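Local atomic coordinates of aldehyde dehydrogenase (Staphylococcus aureus, PDB entry 6K10), a protein that oxidises the aldehyde 4,4'-diaponeurosporen-4-al to 4,4'-diaponeurosporenoic acid with NAD+, a step in making the carotenoid pigment staphyloxanthin. Residues A[191-196]-A[216-221]. The protein carries 1 engineered substitution. Sequence-based numbering, arbitrary orientation.
Sequences VFFTGS and LEMGGK
Glu217 is held by its backbone between Phe193 and Gly195, the bonding pattern of two parallel strands, 190-194 and 214-217. Its N donates to Phe193 O at 2.8 Å, nearly straight at 169°, and its O accepts from Gly195 N at 3.0 Å. Beyond the last bridge, Met218 CA lies 3.3 Å from Gly195 O, a CA-H...O contact that prolongs the pairing into the loops. The side chain of Glu217, a predicted active-site residue, runs alongside Thr194, with Glu217 CB 3.5 Å from Thr194 OG1. With CG beside the backbone N (chi1 -63°) and a bend at chi2 (-85°), the chain then carries the carboxylate away from 191-196. On the opposite face, Phe193 crosses Leu216 obliquely, Phe193 CB lying 4.0 Å from Leu216 CD2. Met218 CG meets the edge of the Phe193 ring, 4.1 Å from Phe193 CE2 and near the ring plane. The LEMGGK sequence of 216-221 carries the family's glutamate active-site signature where strand passes into loop, leading on to Gly219, close to Ser251, an engineered residue at the other predicted active-site position. The contact closes the beta-alpha-beta unit of strand 190-194, helix 197-209 and strand 214-217; Ser196 caps the start of the helix, whose Val199 and Val203 pack on Phe193, while Thr194 touches Leu127 of helix 126-138 and Met218 packs on Leu211 of the second subunit.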
loop_
_atom_site.group_PDB
_atom_site.type_symbol
_atom_site.label_atom_id
_atom_site.label_comp_id
_atom_site.label_asym_id
_atom_site.label_seq_id
_atom_site.Cartn_x
_atom_site.Cartn_y
_atom_site.Cartn_z
ATOM N N VAL A 191 -6.311 8.616 3.384
ATOM C CA VAL A 191 -6.953 8.499 4.688
ATOM C C VAL A 191 -6.113 7.580 5.565
ATOM O O VAL A 191 -5.813 6.449 5.173
ATOM C CB VAL A 191 -8.394 7.965 4.572
ATOM C CG1 VAL A 191 -8.964 7.697 5.951
ATOM C CG2 VAL A 191 -9.266 8.959 3.820
ATOM N N PHE A 192 -5.734 8.067 6.744
ATOM C CA PHE A 192 -4.974 7.301 7.727
ATOM C C PHE A 192 -5.844 7.134 8.963
ATOM O O PHE A 192 -6.271 8.130 9.552
ATOM C CB PHE A 192 -3.650 8.002 8.070
ATOM C CG PHE A 192 -2.728 7.180 8.939
ATOM C CD1 PHE A 192 -3.009 6.973 10.285
ATOM C CD2 PHE A 192 -1.583 6.614 8.410
ATOM C CE1 PHE A 192 -2.169 6.218 11.077
ATOM C CE2 PHE A 192 -0.737 5.858 9.204
ATOM C CZ PHE A 192 -1.032 5.662 10.538
ATOM N N PHE A 193 -6.100 5.884 9.354
ATOM C CA PHE A 193 -7.024 5.578 10.437
ATOM C C PHE A 193 -6.408 4.587 11.415
ATOM O O PHE A 193 -5.891 3.546 11.004
ATOM C CB PHE A 193 -8.344 5.019 9.893
ATOM C CG PHE A 193 -9.213 4.405 10.954
ATOM C CD1 PHE A 193 -10.084 5.187 11.686
ATOM C CD2 PHE A 193 -9.160 3.043 11.219
ATOM C CE1 PHE A 193 -10.875 4.634 12.665
ATOM C CE2 PHE A 193 -9.947 2.487 12.200
ATOM C CZ PHE A 193 -10.813 3.279 12.921
ATOM N N THR A 194 -6.485 4.911 12.707
ATOM C CA THR A 194 -6.193 3.982 13.791
ATOM C C THR A 194 -7.421 3.907 14.682
ATOM O O THR A 194 -7.935 4.943 15.115
ATOM C CB THR A 194 -4.977 4.428 14.617
ATOM O OG1 THR A 194 -3.834 4.555 13.764
ATOM C CG2 THR A 194 -4.660 3.417 15.717
ATOM N N GLY A 195 -7.893 2.694 14.937
ATOM C CA GLY A 195 -9.044 2.525 15.812
ATOM C C GLY A 195 -9.626 1.130 15.732
ATOM O O GLY A 195 -8.918 0.161 15.429
ATOM N N SER A 196 -10.931 1.044 16.006
ATOM C CA SER A 196 -11.612 -0.238 16.109
ATOM C C SER A 196 -11.909 -0.813 14.730
ATOM O O SER A 196 -11.988 -0.091 13.730
ATOM C CB SER A 196 -12.908 -0.090 16.902
ATOM O OG SER A 196 -13.909 0.604 16.167
ATOM N N LEU A 216 -5.027 1.471 7.403
ATOM C CA LEU A 216 -5.896 1.125 8.520
ATOM C C LEU A 216 -5.089 0.380 9.573
ATOM O O LEU A 216 -4.509 -0.672 9.285
ATOM C CB LEU A 216 -7.080 0.273 8.054
ATOM C CG LEU A 216 -7.911 0.773 6.872
ATOM C CD1 LEU A 216 -8.924 -0.289 6.469
ATOM C CD2 LEU A 216 -8.605 2.096 7.182
ATOM N N GLU A 217 -5.051 0.929 10.784
ATOM C CA GLU A 217 -4.440 0.291 11.947
ATOM C C GLU A 217 -5.576 -0.128 12.866
ATOM O O GLU A 217 -6.177 0.720 13.530
ATOM C CB GLU A 217 -3.479 1.250 12.660
ATOM C CG GLU A 217 -2.290 1.698 11.827
ATOM C CD GLU A 217 -1.124 0.727 11.869
ATOM O OE1 GLU A 217 -1.155 -0.211 12.693
ATOM O OE2 GLU A 217 -0.171 0.894 11.074
ATOM N N MET A 218 -5.890 -1.419 12.886
ATOM C CA MET A 218 -7.059 -1.840 13.649
ATOM C C MET A 218 -6.681 -2.783 14.791
ATOM O O MET A 218 -5.685 -2.540 15.485
ATOM C CB MET A 218 -8.103 -2.445 12.707
ATOM C CG MET A 218 -8.656 -1.385 11.740
ATOM S SD MET A 218 -9.737 -1.916 10.398
ATOM C CE MET A 218 -8.694 -3.060 9.504
ATOM N N GLY A 219 -7.468 -3.834 15.019
ATOM C CA GLY A 219 -7.397 -4.540 16.278
ATOM C C GLY A 219 -7.414 -6.052 16.110
ATOM O O GLY A 219 -6.994 -6.604 15.091
ATOM N N GLY A 220 -7.901 -6.714 17.147
ATOM C CA GLY A 220 -7.841 -8.148 17.287
ATOM C C GLY A 220 -7.404 -8.494 18.693
ATOM O O GLY A 220 -7.348 -7.632 19.569
ATOM N N LYS A 221 -7.086 -9.764 18.910
ATOM C CA LYS A 221 -6.659 -10.253 20.221
ATOM C C LYS A 221 -5.243 -10.804 20.064
ATOM O O LYS A 221 -5.052 -11.897 19.521
ATOM C CB LYS A 221 -7.642 -11.293 20.757
ATOM C CG LYS A 221 -9.046 -10.727 21.004
ATOM C CD LYS A 221 -10.067 -11.811 21.333
ATOM C CE LYS A 221 -9.795 -12.452 22.680
ATOM N NZ LYS A 221 -9.979 -11.494 23.807
#